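Local coordinates for protein 24-sterol C-methyltransferase (Haloferax volcanii, PDB 6F5Z) that binds S-adenosyl-L-homocysteine and is a putative methyltransferase, probably methylating its substrate as a holoenzyme with the activator Trm112, at residues Gly134-His148 / Glu211-Ala225. Residues are numbered along the deposited sequence; the frame is centred on the assembly and turned at random. Where two conformers were deposited one is given.
Sequences GTFYCAVNYYEENVH and ERYRTFGTLLTVGVA
L219 lies against Y143, its CB over one face of the ring, 3.8 Å from the ring centre, while CB of N146 covers the opposite face. Held between them, the phenol gives its OH to G217 O at 2.7 Å, reaching it from above the carbonyl plane rather than on a lone pair. Y143 CG sits between its own backbone N and carbonyl carbon (chi1 60°), which aims the ring at the turn joining helix 206-216 to strand 218-224. In the preceding helix, R212 has ND2 of N146 over one face of its guanidinium, and that ND2 donates to N141 O. Less certainly, since H148 was modelled in two conformers, R212 CB lies over the H148 imidazole and N146 OD1 accepts H148 ND1. F216 turns one ring face to E145 O, 3.4 Å from CE2. Nearby, T218 OG1 donates to N141 OD1 at 2.6 Å, in the amide plane on a lone pair. Further along, V222 CG2 packs over the Y137 ring, whose OH bonds to A180 O of the second subunit; an alanine here would probably leave V222 without its aromatic cover and that carbonyl without its donor. Strand 218-224 pairs antiparallel with 134-140, from T135 opposite V224 to V140 opposite L219; it is the reversed strand inserted before the outermost 178-185, in the 3-2-1-4-5-7-6 order of the Rossmann-like class I methyltransferase fold.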
loop_
_atom_site.group_PDB
_atom_site.type_symbol
_atom_site.label_atom_id
_atom_site.label_comp_id
_atom_site.label_asym_id
_atom_site.label_seq_id
_atom_site.Cartn_x
_atom_site.Cartn_y
_atom_site.Cartn_z
ATOM N N GLY B 134 11.651 -1.830 4.133
ATOM C CA GLY B 134 10.930 -3.103 4.129
ATOM C C GLY B 134 9.509 -2.927 4.634
ATOM O O GLY B 134 9.237 -1.952 5.341
ATOM N N THR B 135 8.611 -3.892 4.319
ATOM C CA THR B 135 7.210 -3.722 4.684
ATOM C C THR B 135 6.703 -4.784 5.611
ATOM O O THR B 135 7.274 -5.879 5.691
ATOM C CB THR B 135 6.262 -3.711 3.444
ATOM O OG1 THR B 135 6.167 -5.036 2.885
ATOM C CG2 THR B 135 6.689 -2.676 2.385
ATOM N N PHE B 136 5.692 -4.396 6.389
ATOM C CA PHE B 136 4.943 -5.324 7.228
ATOM C C PHE B 136 3.514 -5.297 6.686
ATOM O O PHE B 136 2.867 -4.239 6.710
ATOM C CB PHE B 136 4.970 -4.895 8.730
ATOM C CG PHE B 136 4.058 -5.723 9.629
ATOM C CD1 PHE B 136 3.938 -7.106 9.447
ATOM C CD2 PHE B 136 3.387 -5.134 10.692
ATOM C CE1 PHE B 136 3.120 -7.861 10.278
ATOM C CE2 PHE B 136 2.611 -5.895 11.551
ATOM C CZ PHE B 136 2.479 -7.253 11.345
ATOM N N TYR B 137 3.005 -6.484 6.272
ATOM C CA TYR B 137 1.630 -6.663 5.809
ATOM C C TYR B 137 0.896 -7.394 6.942
ATOM O O TYR B 137 1.186 -8.576 7.187
ATOM C CB TYR B 137 1.612 -7.473 4.496
ATOM C CG TYR B 137 1.712 -6.581 3.280
ATOM C CD1 TYR B 137 2.869 -5.853 3.014
ATOM C CD2 TYR B 137 0.646 -6.459 2.396
ATOM C CE1 TYR B 137 2.930 -4.956 1.945
ATOM C CE2 TYR B 137 0.700 -5.583 1.309
ATOM C CZ TYR B 137 1.836 -4.820 1.098
ATOM O OH TYR B 137 1.850 -3.934 0.045
ATOM N N CYS B 138 -0.018 -6.685 7.624
ATOM C CA CYS B 138 -0.720 -7.201 8.771
ATOM C C CYS B 138 -2.195 -7.370 8.405
ATOM O O CYS B 138 -2.909 -6.366 8.277
ATOM C CB CYS B 138 -0.559 -6.192 9.910
ATOM S SG CYS B 138 -1.355 -6.702 11.448
ATOM N N ALA B 139 -2.638 -8.648 8.253
ATOM C CA ALA B 139 -4.013 -8.890 7.832
ATOM C C ALA B 139 -4.734 -9.575 8.983
ATOM O O ALA B 139 -4.207 -10.564 9.540
ATOM C CB ALA B 139 -4.035 -9.772 6.601
ATOM N N VAL B 140 -5.916 -9.052 9.355
ATOM C CA VAL B 140 -6.621 -9.575 10.507
ATOM C C VAL B 140 -8.113 -9.591 10.253
ATOM O O VAL B 140 -8.646 -8.650 9.648
ATOM C CB VAL B 140 -6.330 -8.788 11.814
ATOM C CG1 VAL B 140 -4.855 -8.884 12.227
ATOM C CG2 VAL B 140 -6.757 -7.326 11.702
ATOM N N ASN B 141 -8.803 -10.602 10.833
ATOM C CA ASN B 141 -10.260 -10.661 10.789
ATOM C C ASN B 141 -10.893 -10.285 12.122
ATOM O O ASN B 141 -12.101 -10.072 12.154
ATOM C CB ASN B 141 -10.761 -12.056 10.334
ATOM C CG ASN B 141 -10.409 -12.324 8.896
ATOM O OD1 ASN B 141 -10.131 -11.401 8.154
ATOM N ND2 ASN B 141 -10.374 -13.576 8.471
ATOM N N TYR B 142 -10.092 -10.192 13.194
ATOM C CA TYR B 142 -10.572 -9.829 14.523
ATOM C C TYR B 142 -10.158 -8.367 14.726
ATOM O O TYR B 142 -8.962 -8.088 14.884
ATOM C CB TYR B 142 -9.926 -10.733 15.575
ATOM C CG TYR B 142 -10.329 -10.400 16.995
ATOM C CD1 TYR B 142 -11.600 -10.725 17.476
ATOM C CD2 TYR B 142 -9.440 -9.784 17.857
ATOM C CE1 TYR B 142 -11.963 -10.460 18.800
ATOM C CE2 TYR B 142 -9.776 -9.543 19.192
ATOM C CZ TYR B 142 -11.044 -9.868 19.650
ATOM O OH TYR B 142 -11.371 -9.629 20.968
ATOM N N TYR B 143 -11.131 -7.436 14.680
ATOM C CA TYR B 143 -10.861 -6.020 14.809
ATOM C C TYR B 143 -12.156 -5.322 15.182
ATOM O O TYR B 143 -13.240 -5.903 15.007
ATOM C CB TYR B 143 -10.161 -5.450 13.552
ATOM C CG TYR B 143 -10.946 -5.605 12.273
ATOM C CD1 TYR B 143 -10.814 -6.749 11.485
ATOM C CD2 TYR B 143 -11.811 -4.605 11.842
ATOM C CE1 TYR B 143 -11.543 -6.904 10.310
ATOM C CE2 TYR B 143 -12.545 -4.746 10.659
ATOM C CZ TYR B 143 -12.396 -5.900 9.895
ATOM O OH TYR B 143 -13.118 -6.070 8.726
ATOM N N GLU B 144 -12.054 -4.088 15.698
ATOM C CA GLU B 144 -13.215 -3.429 16.289
ATOM C C GLU B 144 -14.420 -3.301 15.372
ATOM O O GLU B 144 -15.543 -3.636 15.790
ATOM C CB GLU B 144 -12.842 -2.043 16.849
ATOM C CG GLU B 144 -13.905 -1.472 17.794
ATOM C CD GLU B 144 -14.036 -2.282 19.068
ATOM O OE1 GLU B 144 -13.031 -2.878 19.524
ATOM O OE2 GLU B 144 -15.138 -2.235 19.661
ATOM N N GLU B 145 -14.213 -2.811 14.153
ATOM C CA GLU B 145 -15.316 -2.554 13.235
ATOM C C GLU B 145 -16.034 -3.848 12.810
ATOM O O GLU B 145 -17.212 -3.773 12.411
ATOM C CB GLU B 145 -14.823 -1.776 12.005
ATOM C CG GLU B 145 -14.398 -0.347 12.336
ATOM C CD GLU B 145 -12.939 -0.170 12.736
ATOM O OE1 GLU B 145 -12.309 -1.141 13.203
ATOM O OE2 GLU B 145 -12.428 0.957 12.581
ATOM N N ASN B 146 -15.345 -5.009 12.870
ATOM C CA ASN B 146 -15.990 -6.276 12.463
ATOM C C ASN B 146 -16.764 -6.774 13.690
ATOM O O ASN B 146 -16.271 -7.562 14.487
ATOM C CB ASN B 146 -14.965 -7.282 11.949
ATOM C CG ASN B 146 -15.581 -8.602 11.552
ATOM O OD1 ASN B 146 -16.814 -8.736 11.446
ATOM N ND2 ASN B 146 -14.737 -9.615 11.387
ATOM N N VAL B 147 -17.995 -6.257 13.845
ATOM C CA VAL B 147 -18.779 -6.496 15.056
ATOM C C VAL B 147 -18.995 -8.003 15.319
ATOM O O VAL B 147 -18.963 -8.429 16.478
ATOM C CB VAL B 147 -20.087 -5.660 15.071
ATOM C CG1 VAL B 147 -20.917 -5.881 13.814
ATOM C CG2 VAL B 147 -20.915 -5.899 16.339
ATOM N N HIS B 148 -19.137 -8.795 14.243
ATOM C CA HIS B 148 -19.332 -10.241 14.287
ATOM C C HIS B 148 -18.139 -10.987 14.904
ATOM O O HIS B 148 -18.269 -12.139 15.330
ATOM C CB HIS B 148 -19.571 -10.752 12.859
ATOM C CG HIS B 148 -20.298 -9.785 11.983
ATOM N ND1 HIS B 148 -19.624 -8.787 11.303
ATOM C CD2 HIS B 148 -21.624 -9.665 11.733
ATOM C CE1 HIS B 148 -20.556 -8.124 10.636
ATOM N NE2 HIS B 148 -21.769 -8.624 10.844
ATOM N N GLU B 211 -22.658 -8.576 5.555
ATOM C CA GLU B 211 -21.872 -7.490 6.145
ATOM C C GLU B 211 -20.492 -8.011 6.569
ATOM O O GLU B 211 -19.474 -7.399 6.237
ATOM C CB GLU B 211 -22.624 -6.882 7.338
ATOM C CG GLU B 211 -21.945 -5.652 7.885
ATOM C CD GLU B 211 -22.692 -5.090 9.078
ATOM O OE1 GLU B 211 -22.918 -5.841 10.056
ATOM O OE2 GLU B 211 -23.097 -3.910 9.003
ATOM N N ARG B 212 -20.443 -9.173 7.220
ATOM C CA ARG B 212 -19.180 -9.757 7.679
ATOM C C ARG B 212 -18.200 -9.950 6.515
ATOM O O ARG B 212 -17.026 -9.564 6.605
ATOM C CB ARG B 212 -19.399 -11.120 8.389
ATOM C CG ARG B 212 -18.126 -11.974 8.554
ATOM C CD ARG B 212 -17.095 -11.312 9.472
ATOM N NE ARG B 212 -15.915 -12.173 9.530
ATOM C CZ ARG B 212 -14.906 -12.111 8.657
ATOM N NH1 ARG B 212 -14.910 -11.204 7.686
ATOM N NH2 ARG B 212 -13.898 -12.974 8.737
ATOM N N TYR B 213 -18.674 -10.601 5.449
ATOM C CA TYR B 213 -17.762 -11.020 4.392
ATOM C C TYR B 213 -17.641 -10.080 3.220
ATOM O O TYR B 213 -16.530 -9.935 2.701
ATOM C CB TYR B 213 -18.127 -12.451 3.918
ATOM C CG TYR B 213 -17.920 -13.483 5.017
ATOM C CD1 TYR B 213 -16.643 -13.809 5.465
ATOM C CD2 TYR B 213 -19.001 -14.146 5.600
ATOM C CE1 TYR B 213 -16.448 -14.712 6.508
ATOM C CE2 TYR B 213 -18.808 -15.065 6.636
ATOM C CZ TYR B 213 -17.529 -15.353 7.075
ATOM O OH TYR B 213 -17.305 -16.264 8.083
ATOM N N ARG B 214 -18.768 -9.536 2.721
ATOM C CA ARG B 214 -18.714 -8.695 1.520
ATOM C C ARG B 214 -18.402 -7.258 1.877
ATOM O O ARG B 214 -17.814 -6.574 1.031
ATOM C CB ARG B 214 -20.044 -8.776 0.718
ATOM C CG ARG B 214 -20.503 -10.201 0.354
ATOM C CD ARG B 214 -19.521 -11.010 -0.491
ATOM N NE ARG B 214 -20.207 -12.118 -1.143
ATOM C CZ ARG B 214 -20.069 -13.411 -0.839
ATOM N NH1 ARG B 214 -19.194 -13.799 0.095
ATOM N NH2 ARG B 214 -20.813 -14.326 -1.456
ATOM N N THR B 215 -18.755 -6.788 3.097
ATOM C CA THR B 215 -18.566 -5.386 3.469
ATOM C C THR B 215 -17.319 -5.184 4.307
ATOM O O THR B 215 -16.468 -4.382 3.923
ATOM C CB THR B 215 -19.830 -4.844 4.160
ATOM O OG1 THR B 215 -20.954 -5.012 3.290
ATOM C CG2 THR B 215 -19.718 -3.378 4.538
ATOM N N PHE B 216 -17.234 -5.829 5.475
ATOM C CA PHE B 216 -16.082 -5.648 6.380
ATOM C C PHE B 216 -14.865 -6.424 5.868
ATOM O O PHE B 216 -13.784 -5.869 5.686
ATOM C CB PHE B 216 -16.415 -6.132 7.803
ATOM C CG PHE B 216 -17.525 -5.381 8.512
ATOM C CD1 PHE B 216 -17.802 -4.062 8.195
ATOM C CD2 PHE B 216 -18.314 -6.009 9.475
ATOM C CE1 PHE B 216 -18.798 -3.342 8.875
ATOM C CE2 PHE B 216 -19.286 -5.283 10.189
ATOM C CZ PHE B 216 -19.522 -3.953 9.879
ATOM N N GLY B 217 -15.033 -7.717 5.654
ATOM C CA GLY B 217 -13.916 -8.543 5.192
ATOM C C GLY B 217 -12.711 -8.513 6.132
ATOM O O GLY B 217 -12.847 -8.363 7.356
ATOM N N THR B 218 -11.526 -8.682 5.547
ATOM C CA THR B 218 -10.257 -8.714 6.267
ATOM C C THR B 218 -9.650 -7.321 6.288
ATOM O O THR B 218 -9.565 -6.667 5.249
ATOM C CB THR B 218 -9.291 -9.665 5.524
ATOM O OG1 THR B 218 -9.836 -10.999 5.598
ATOM C CG2 THR B 218 -7.902 -9.717 6.133
ATOM N N LEU B 219 -9.193 -6.885 7.473
ATOM C CA LEU B 219 -8.508 -5.596 7.541
ATOM C C LEU B 219 -7.030 -5.820 7.193
ATOM O O LEU B 219 -6.384 -6.712 7.748
ATOM C CB LEU B 219 -8.610 -5.061 8.992
ATOM C CG LEU B 219 -7.646 -3.890 9.348
ATOM C CD1 LEU B 219 -7.985 -2.652 8.554
ATOM C CD2 LEU B 219 -7.802 -3.518 10.832
ATOM N N LEU B 220 -6.478 -4.990 6.292
ATOM C CA LEU B 220 -5.068 -5.046 5.984
ATOM C C LEU B 220 -4.461 -3.705 6.311
ATOM O O LEU B 220 -4.964 -2.685 5.827
ATOM C CB LEU B 220 -4.822 -5.339 4.490
ATOM C CG LEU B 220 -3.361 -5.184 4.005
ATOM C CD1 LEU B 220 -2.453 -6.286 4.634
ATOM C CD2 LEU B 220 -3.305 -5.269 2.454
ATOM N N THR B 221 -3.346 -3.715 7.105
ATOM C CA THR B 221 -2.612 -2.461 7.342
ATOM C C THR B 221 -1.182 -2.730 6.901
ATOM O O THR B 221 -0.618 -3.770 7.234
ATOM C CB THR B 221 -2.638 -2.071 8.833
ATOM O OG1 THR B 221 -3.993 -2.135 9.328
ATOM C CG2 THR B 221 -2.092 -0.639 9.081
ATOM N N VAL B 222 -0.601 -1.798 6.128
ATOM C CA VAL B 222 0.764 -1.950 5.592
ATOM C C VAL B 222 1.666 -0.890 6.209
ATOM O O VAL B 222 1.315 0.298 6.148
ATOM C CB VAL B 222 0.755 -1.792 4.066
ATOM C CG1 VAL B 222 2.171 -1.856 3.470
ATOM C CG2 VAL B 222 -0.127 -2.882 3.432
ATOM N N GLY B 223 2.754 -1.331 6.832
ATOM C CA GLY B 223 3.734 -0.433 7.437
ATOM C C GLY B 223 5.087 -0.548 6.752
ATOM O O GLY B 223 5.409 -1.575 6.163
ATOM N N VAL B 224 5.842 0.563 6.731
ATOM C CA VAL B 224 7.158 0.585 6.114
ATOM C C VAL B 224 8.171 0.962 7.198
ATOM O O VAL B 224 7.937 1.913 7.962
ATOM C CB VAL B 224 7.217 1.588 4.941
ATOM C CG1 VAL B 224 8.651 1.724 4.428
ATOM C CG2 VAL B 224 6.313 1.128 3.808
ATOM N N ALA B 225 9.245 0.161 7.291
ATOM C CA ALA B 225 10.282 0.397 8.321
ATOM C C ALA B 225 11.141 1.566 7.863
ATOM O O ALA B 225 11.580 1.611 6.733
ATOM C CB ALA B 225 11.144 -0.850 8.530
HETATM O O HOH W 1 -4.207 -4.755 10.222
HETATM O O HOH W 2 -10.003 -14.436 5.601
#